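PDB 2W1K: putative sortase, which is a putative class C sortase that probably acts as a transpeptidase linking pilin subunits in pneumococcal pilus biogenesis. Local coordinates for residues A[29-32]-A[33-37]; A[156-159]-A[160-164]; A[202-205]-A[206-209]. All coordinates share one frame; numbering follows the deposited sequence.

Interaction 1. Residues A[29-32]-A[33-37]; sequences LAYN and QRLAS
Tyr-31 and Arg-34 meet because the tyrosine carries CG anti to its backbone N (chi1 176°), while the arginine bends at its third torsion (chi3 -65°) and turns its head back along the helix. The guanidinium group arrives beside the phenol with NH2 3.6 Å from CD2 of Tyr-31. Its plane stands 85° from that of the ring, so the two flat groups are nearly perpendicular. One guanidinium face lies against the backbone of Tyr-31, with Arg-34 CZ 3.8 Å from Tyr-31 CA. NH1 approaches CB of Ala-30 at 3.9 Å. The arginine's polar end is used outside the segments, since NH2 is hydrogen-bonded to Tyr-54 O, and the Tyr-54 ring also meets that of Tyr-31 with the planes almost parallel. Leu-35 adds a lighter contact, its CD2 lying 4.2 Å from CE1 of Tyr-31. These groups lie toward the end of helix 18-34, in the N-terminal region that leads toward the segment which in pilus sortases of class C typically forms a lid. The alpha-helical bonds are still regular here: Gln-33 N reaches Leu-29 O at 3.0 Å and Arg-34 N reaches Ala-30 O at 3.1 Å. Weaker i to i+3 bonds accompany them, among them Leu-35 N to Asn-32 O (3.3 Å). On the solvent side a water donates to Gln-33 OE1 at 2.8 Å and weakly to Leu-29 O, tying the glutamine head to the preceding turn. The other flank faces the protein, where Tyr-31 OH bonds to Asp-95 and Gly-96 and Asn-32 OD1 accepts from Leu-99 N, fixing the helix against that loop.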
loop_
_atom_site.group_PDB
_atom_site.type_symbol
_atom_site.label_atom_id
_atom_site.label_comp_id
_atom_site.label_asym_id
_atom_site.label_seq_id
_atom_site.Cartn_x
_atom_site.Cartn_y
_atom_site.Cartn_z
ATOM N N LEU A 29 -4.343 7.166 12.405
ATOM C CA LEU A 29 -3.456 7.310 13.584
ATOM C C LEU A 29 -3.863 6.298 14.677
ATOM O O LEU A 29 -2.987 5.647 15.204
ATOM C CB LEU A 29 -3.568 8.729 14.215
ATOM C CG LEU A 29 -2.555 9.007 15.313
ATOM C CD1 LEU A 29 -1.113 8.792 14.832
ATOM C CD2 LEU A 29 -2.805 10.497 15.790
ATOM N N ALA A 30 -5.178 6.236 15.020
ATOM C CA ALA A 30 -5.757 5.353 16.039
ATOM C C ALA A 30 -5.430 3.945 15.735
ATOM O O ALA A 30 -5.035 3.142 16.620
ATOM C CB ALA A 30 -7.312 5.462 16.115
ATOM N N TYR A 31 -5.617 3.577 14.475
ATOM C CA TYR A 31 -5.278 2.226 14.144
ATOM C C TYR A 31 -3.772 1.961 14.383
ATOM O O TYR A 31 -3.382 0.873 14.895
ATOM C CB TYR A 31 -5.561 2.024 12.677
ATOM C CG TYR A 31 -5.160 0.617 12.140
ATOM C CD1 TYR A 31 -3.876 0.393 11.627
ATOM C CD2 TYR A 31 -6.111 -0.426 12.053
ATOM C CE1 TYR A 31 -3.534 -0.838 11.104
ATOM C CE2 TYR A 31 -5.765 -1.693 11.539
ATOM C CZ TYR A 31 -4.481 -1.892 11.055
ATOM O OH TYR A 31 -4.045 -3.122 10.496
ATOM N N ASN A 32 -2.894 2.910 13.964
ATOM C CA ASN A 32 -1.468 2.638 14.169
ATOM C C ASN A 32 -1.148 2.484 15.681
ATOM O O ASN A 32 -0.290 1.705 16.028
ATOM C CB ASN A 32 -0.561 3.695 13.455
ATOM C CG ASN A 32 -0.525 3.493 11.936
ATOM O OD1 ASN A 32 -1.195 2.595 11.440
ATOM N ND2 ASN A 32 0.289 4.298 11.183
ATOM N N GLN A 33 -1.863 3.224 16.553
ATOM C CA GLN A 33 -1.601 3.289 17.978
ATOM C C GLN A 33 -1.968 1.966 18.574
ATOM O O GLN A 33 -1.234 1.507 19.428
ATOM C CB GLN A 33 -2.395 4.389 18.718
ATOM C CG GLN A 33 -2.042 5.886 18.281
ATOM C CD GLN A 33 -0.778 6.551 18.953
ATOM O OE1 GLN A 33 0.311 6.720 18.277
ATOM N NE2 GLN A 33 -0.907 6.929 20.288
ATOM N N ARG A 34 -3.046 1.303 18.099
ATOM C CA ARG A 34 -3.418 -0.011 18.679
ATOM C C ARG A 34 -2.508 -1.164 18.358
ATOM O O ARG A 34 -2.581 -2.215 19.048
ATOM C CB ARG A 34 -4.817 -0.472 18.268
ATOM C CG ARG A 34 -5.882 0.517 18.465
ATOM C CD ARG A 34 -7.277 0.017 18.217
ATOM N NE ARG A 34 -7.603 -0.396 16.835
ATOM C CZ ARG A 34 -8.096 0.428 15.920
ATOM N NH1 ARG A 34 -8.257 1.724 16.234
ATOM N NH2 ARG A 34 -8.438 -0.025 14.736
ATOM N N LEU A 35 -1.686 -1.058 17.303
ATOM C CA LEU A 35 -0.745 -2.147 16.975
ATOM C C LEU A 35 0.303 -2.543 18.030
ATOM O O LEU A 35 0.749 -3.716 18.049
ATOM C CB LEU A 35 0.075 -1.757 15.758
ATOM C CG LEU A 35 -0.681 -1.548 14.463
ATOM C CD1 LEU A 35 0.354 -1.064 13.421
ATOM C CD2 LEU A 35 -1.371 -2.858 14.072
ATOM N N ALA A 36 0.781 -1.622 18.865
ATOM C CA ALA A 36 1.615 -2.156 20.026
ATOM C C ALA A 36 0.958 -3.481 20.630
ATOM O O ALA A 36 1.549 -4.610 20.555
ATOM C CB ALA A 36 1.923 -1.063 21.161
ATOM N N SER A 37 -0.261 -3.338 21.170
ATOM C CA SER A 37 -1.218 -4.472 21.463
ATOM C C SER A 37 -1.305 -5.771 20.560
ATOM O O SER A 37 -1.229 -6.883 21.116
ATOM C CB SER A 37 -2.639 -3.914 21.677
ATOM O OG SER A 37 -2.594 -2.593 22.199
HETATM O O HOH W 1 0.394 5.951 15.610
#

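Interaction 2. Residues A[156-159]-A[160-164]; sequences SEWE and KLESV
A short 3-10 turn in the loop between strands 141-153 and 168-176 pairs Glu-157 with Lys-160 and Trp-158 with Glu-162. Glu-157 and Lys-160 run side by side in the same direction, and NZ forms a salt bridge to OE1 at 3.1 Å, approaching from above the carboxylate plane (60° out of it). OE1 also accepts from Leu-154 N, so one oxygen is gripped by both the lysine and the chain leading into the turn. The connection is the beta6/beta7 loop of the sortase fold, and its backbone shows the 3-10 pattern: Lys-160 N to Glu-157 O at 2.8 Å, Leu-161 N to Trp-158 O at 3.0 Å, and Glu-162 N to Glu-159 O at 3.1 Å. Glu-157 is the centre of an inverse gamma turn. With CG set between backbone N and carbonyl carbon (chi1 71°), the Trp-158 indole runs alongside Glu-162, whose OE2 lies at the ring edge 3.9 Å from CZ3. The carboxylate is turned 71° from the ring plane. Glu-159 CG rests over one indole face. A water donates to Glu-162 OE1 at 3.0 Å and to Glu-159 O at 3.3 Å, while Trp-158 touches Arg-40 and Leu-161 packs on Ile-41 and Ile-153.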
loop_
_atom_site.group_PDB
_atom_site.type_symbol
_atom_site.label_atom_id
_atom_site.label_comp_id
_atom_site.label_asym_id
_atom_site.label_seq_id
_atom_site.Cartn_x
_atom_site.Cartn_y
_atom_site.Cartn_z
ATOM N N SER A 156 6.074 -18.096 6.371
ATOM C CA SER A 156 5.923 -18.249 7.814
ATOM C C SER A 156 6.731 -17.214 8.581
ATOM O O SER A 156 6.618 -17.093 9.834
ATOM C CB SER A 156 6.463 -19.637 8.176
ATOM O OG SER A 156 7.813 -19.772 7.697
ATOM N N GLU A 157 7.591 -16.505 7.845
ATOM C CA GLU A 157 8.490 -15.539 8.452
ATOM C C GLU A 157 7.917 -14.139 8.607
ATOM O O GLU A 157 8.590 -13.150 8.294
ATOM C CB GLU A 157 9.817 -15.467 7.692
ATOM C CG GLU A 157 10.657 -16.641 7.968
ATOM C CD GLU A 157 11.846 -16.702 7.060
ATOM O OE1 GLU A 157 11.827 -16.038 6.005
ATOM O OE2 GLU A 157 12.796 -17.455 7.378
ATOM N N TRP A 158 6.727 -14.092 9.208
ATOM C CA TRP A 158 5.961 -12.873 9.446
ATOM C C TRP A 158 6.735 -11.787 10.205
ATOM O O TRP A 158 6.527 -10.601 9.933
ATOM C CB TRP A 158 4.615 -13.218 10.097
ATOM C CG TRP A 158 4.738 -13.687 11.522
ATOM C CD1 TRP A 158 4.704 -14.995 11.990
ATOM C CD2 TRP A 158 4.910 -12.848 12.699
ATOM N NE1 TRP A 158 4.845 -15.013 13.378
ATOM C CE2 TRP A 158 4.976 -13.718 13.832
ATOM C CE3 TRP A 158 5.027 -11.462 12.894
ATOM C CZ2 TRP A 158 5.145 -13.231 15.135
ATOM C CZ3 TRP A 158 5.235 -10.992 14.154
ATOM C CH2 TRP A 158 5.270 -11.867 15.281
ATOM N N GLU A 159 7.649 -12.165 11.102
ATOM C CA GLU A 159 8.491 -11.192 11.742
ATOM C C GLU A 159 9.291 -10.330 10.741
ATOM O O GLU A 159 9.629 -9.193 11.023
ATOM C CB GLU A 159 9.427 -11.834 12.763
ATOM C CG GLU A 159 8.732 -12.706 13.822
ATOM C CD GLU A 159 8.611 -14.223 13.450
ATOM O OE1 GLU A 159 8.844 -14.633 12.251
ATOM O OE2 GLU A 159 8.294 -15.018 14.416
ATOM N N LYS A 160 9.602 -10.874 9.587
ATOM C CA LYS A 160 10.380 -10.141 8.649
ATOM C C LYS A 160 9.603 -9.068 7.935
ATOM O O LYS A 160 10.123 -8.408 7.028
ATOM C CB LYS A 160 10.890 -11.059 7.580
ATOM C CG LYS A 160 11.741 -12.133 8.112
ATOM C CD LYS A 160 13.002 -12.318 7.325
ATOM C CE LYS A 160 13.709 -13.614 7.766
ATOM N NZ LYS A 160 14.376 -14.349 6.596
ATOM N N LEU A 161 8.339 -8.916 8.308
ATOM C CA LEU A 161 7.465 -7.817 7.803
ATOM C C LEU A 161 7.490 -6.609 8.739
ATOM O O LEU A 161 6.988 -5.556 8.372
ATOM C CB LEU A 161 6.009 -8.313 7.621
ATOM C CG LEU A 161 5.748 -9.418 6.538
ATOM C CD1 LEU A 161 4.277 -9.767 6.352
ATOM C CD2 LEU A 161 6.383 -9.056 5.226
ATOM N N GLU A 162 8.034 -6.761 9.947
ATOM C CA GLU A 162 8.005 -5.672 10.874
ATOM C C GLU A 162 9.129 -4.699 10.631
ATOM O O GLU A 162 10.070 -5.031 10.024
ATOM C CB GLU A 162 8.210 -6.195 12.283
ATOM C CG GLU A 162 7.317 -7.275 12.529
ATOM C CD GLU A 162 7.248 -7.610 13.971
ATOM O OE1 GLU A 162 8.218 -8.203 14.517
ATOM O OE2 GLU A 162 6.185 -7.255 14.537
ATOM N N SER A 163 9.003 -3.507 11.164
ATOM C CA SER A 163 9.959 -2.443 10.915
ATOM C C SER A 163 11.323 -2.904 11.471
ATOM O O SER A 163 11.397 -3.597 12.459
ATOM C CB SER A 163 9.483 -1.116 11.596
ATOM O OG SER A 163 10.569 -0.208 11.839
ATOM N N VAL A 164 12.395 -2.418 10.906
ATOM C CA VAL A 164 13.688 -2.920 11.239
ATOM C C VAL A 164 14.569 -1.710 11.507
ATOM O O VAL A 164 15.760 -1.837 11.730
ATOM C CB VAL A 164 14.151 -3.766 9.984
ATOM C CG1 VAL A 164 15.414 -3.267 9.405
ATOM C CG2 VAL A 164 14.162 -5.230 10.324
HETATM O O HOH W 2 11.107 -8.451 13.873
#

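Interaction 3. Residues A[202-205]-A[206-209]; sequences TAAV and ARVA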
loop_
_atom_site.group_PDB
_atom_site.type_symbol
_atom_site.label_atom_id
_atom_site.label_comp_id
_atom_site.label_asym_id
_atom_site.label_seq_id
_atom_site.Cartn_x
_atom_site.Cartn_y
_atom_site.Cartn_z
ATOM N N THR A 202 2.148 20.674 -7.127
ATOM C CA THR A 202 1.697 19.294 -6.965
ATOM C C THR A 202 1.123 18.726 -8.251
ATOM O O THR A 202 1.177 17.518 -8.478
ATOM C CB THR A 202 0.826 19.087 -5.723
ATOM O OG1 THR A 202 1.621 19.452 -4.575
ATOM C CG2 THR A 202 0.435 17.603 -5.578
ATOM N N ALA A 203 0.703 19.632 -9.105
ATOM C CA ALA A 203 0.042 19.289 -10.330
ATOM C C ALA A 203 0.937 18.434 -11.263
ATOM O O ALA A 203 0.426 17.476 -11.848
ATOM C CB ALA A 203 -0.425 20.562 -11.094
ATOM N N ALA A 204 2.221 18.806 -11.412
ATOM C CA ALA A 204 3.159 17.940 -12.141
ATOM C C ALA A 204 3.347 16.525 -11.496
ATOM O O ALA A 204 3.592 15.572 -12.223
ATOM C CB ALA A 204 4.492 18.622 -12.294
ATOM N N VAL A 205 3.243 16.389 -10.163
ATOM C CA VAL A 205 3.364 15.059 -9.534
ATOM C C VAL A 205 2.105 14.299 -9.925
ATOM O O VAL A 205 2.173 13.142 -10.339
ATOM C CB VAL A 205 3.480 15.169 -7.945
ATOM C CG1 VAL A 205 3.505 13.786 -7.262
ATOM C CG2 VAL A 205 4.708 16.032 -7.547
ATOM N N ALA A 206 0.932 14.987 -9.863
ATOM C CA ALA A 206 -0.348 14.285 -10.109
ATOM C C ALA A 206 -0.327 13.836 -11.571
ATOM O O ALA A 206 -0.871 12.778 -11.920
ATOM C CB ALA A 206 -1.576 15.200 -9.869
ATOM N N ARG A 207 0.246 14.674 -12.425
ATOM C CA ARG A 207 0.127 14.406 -13.848
ATOM C C ARG A 207 0.935 13.134 -14.227
ATOM O O ARG A 207 0.515 12.231 -14.981
ATOM C CB ARG A 207 0.599 15.678 -14.586
ATOM C CG ARG A 207 0.792 15.485 -16.061
ATOM C CD ARG A 207 1.065 16.830 -16.679
ATOM N NE ARG A 207 0.168 17.881 -16.208
ATOM C CZ ARG A 207 0.540 18.986 -15.536
ATOM N NH1 ARG A 207 1.808 19.208 -15.162
ATOM N NH2 ARG A 207 -0.386 19.888 -15.215
ATOM N N VAL A 208 2.135 13.093 -13.702
ATOM C CA VAL A 208 3.055 11.994 -13.892
ATOM C C VAL A 208 2.653 10.633 -13.278
ATOM O O VAL A 208 2.937 9.542 -13.862
ATOM C CB VAL A 208 4.349 12.435 -13.218
ATOM C CG1 VAL A 208 5.235 11.291 -13.052
ATOM C CG2 VAL A 208 5.026 13.543 -14.103
ATOM N N ALA A 209 2.068 10.716 -12.078
ATOM C CA ALA A 209 1.661 9.579 -11.252
ATOM C C ALA A 209 0.286 9.008 -11.606
ATOM O O ALA A 209 0.109 7.776 -11.633
ATOM C CB ALA A 209 1.649 9.987 -9.780
#
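The guanidinium group of Arg-207 has one face turned to the carbonyl of Ala-203, whose O stands 3.9 Å above the plane, over its centre. That placement puts the oxygen above the group, away from its N-H directions, and the same oxygen is bonded by Arg-207 N at 2.9 Å. The head swings back over the preceding turn because the chain, extended as far as CD, bends at its third torsion (chi3 -45°). NH1 then approaches Ala-204 CA obliquely at 3.5 Å, with CB of that residue at 4.0 Å. Val-208 is tight against the same turn: its CG2, beside its own backbone N, lies only 3.1 Å from Ala-204 O, the carbonyl that accepts from Val-208 N at an N-H...O angle of 164°. Ala-206 N to Thr-202 O (2.9 Å) and Ala-209 N to Val-205 O (3.0 Å) complete the series, both donors lying nearly along the C=O axis. Thr-202 OG1 is hydrogen-bonded to Gln-196 O. Val-205 rests on Tyr-195, Tyr-135 and Ile-142, and Ala-209 shares Tyr-135. Successive i to i+4 bonds of this kind mark a regular alpha-helix, here helix 202-209, the last modelled helix, laid against strands of the sortase beta-barrel.

How the interactions relate
The three contacts are local turns placed round the eight-stranded core, each centred about 16 to 19 Å from the centre of the chain. Interactions 1 and 2 are neighbours without touching: their centres lie about 17 Å apart and their nearest atoms about 7 Å. The chain that leaves 33-37 runs on to Arg-40 and Ile-41, which meet side chains of interaction 2, so the N-terminal region and the beta6/beta7 loop are joined through it. In sortases that loop commonly helps shape the substrate groove, and a similar role is probable here. Interaction 3 is remote, its centre about 32 and 33 Å from those of interactions 1 and 2, and it lies across the chain's centre from interaction 2.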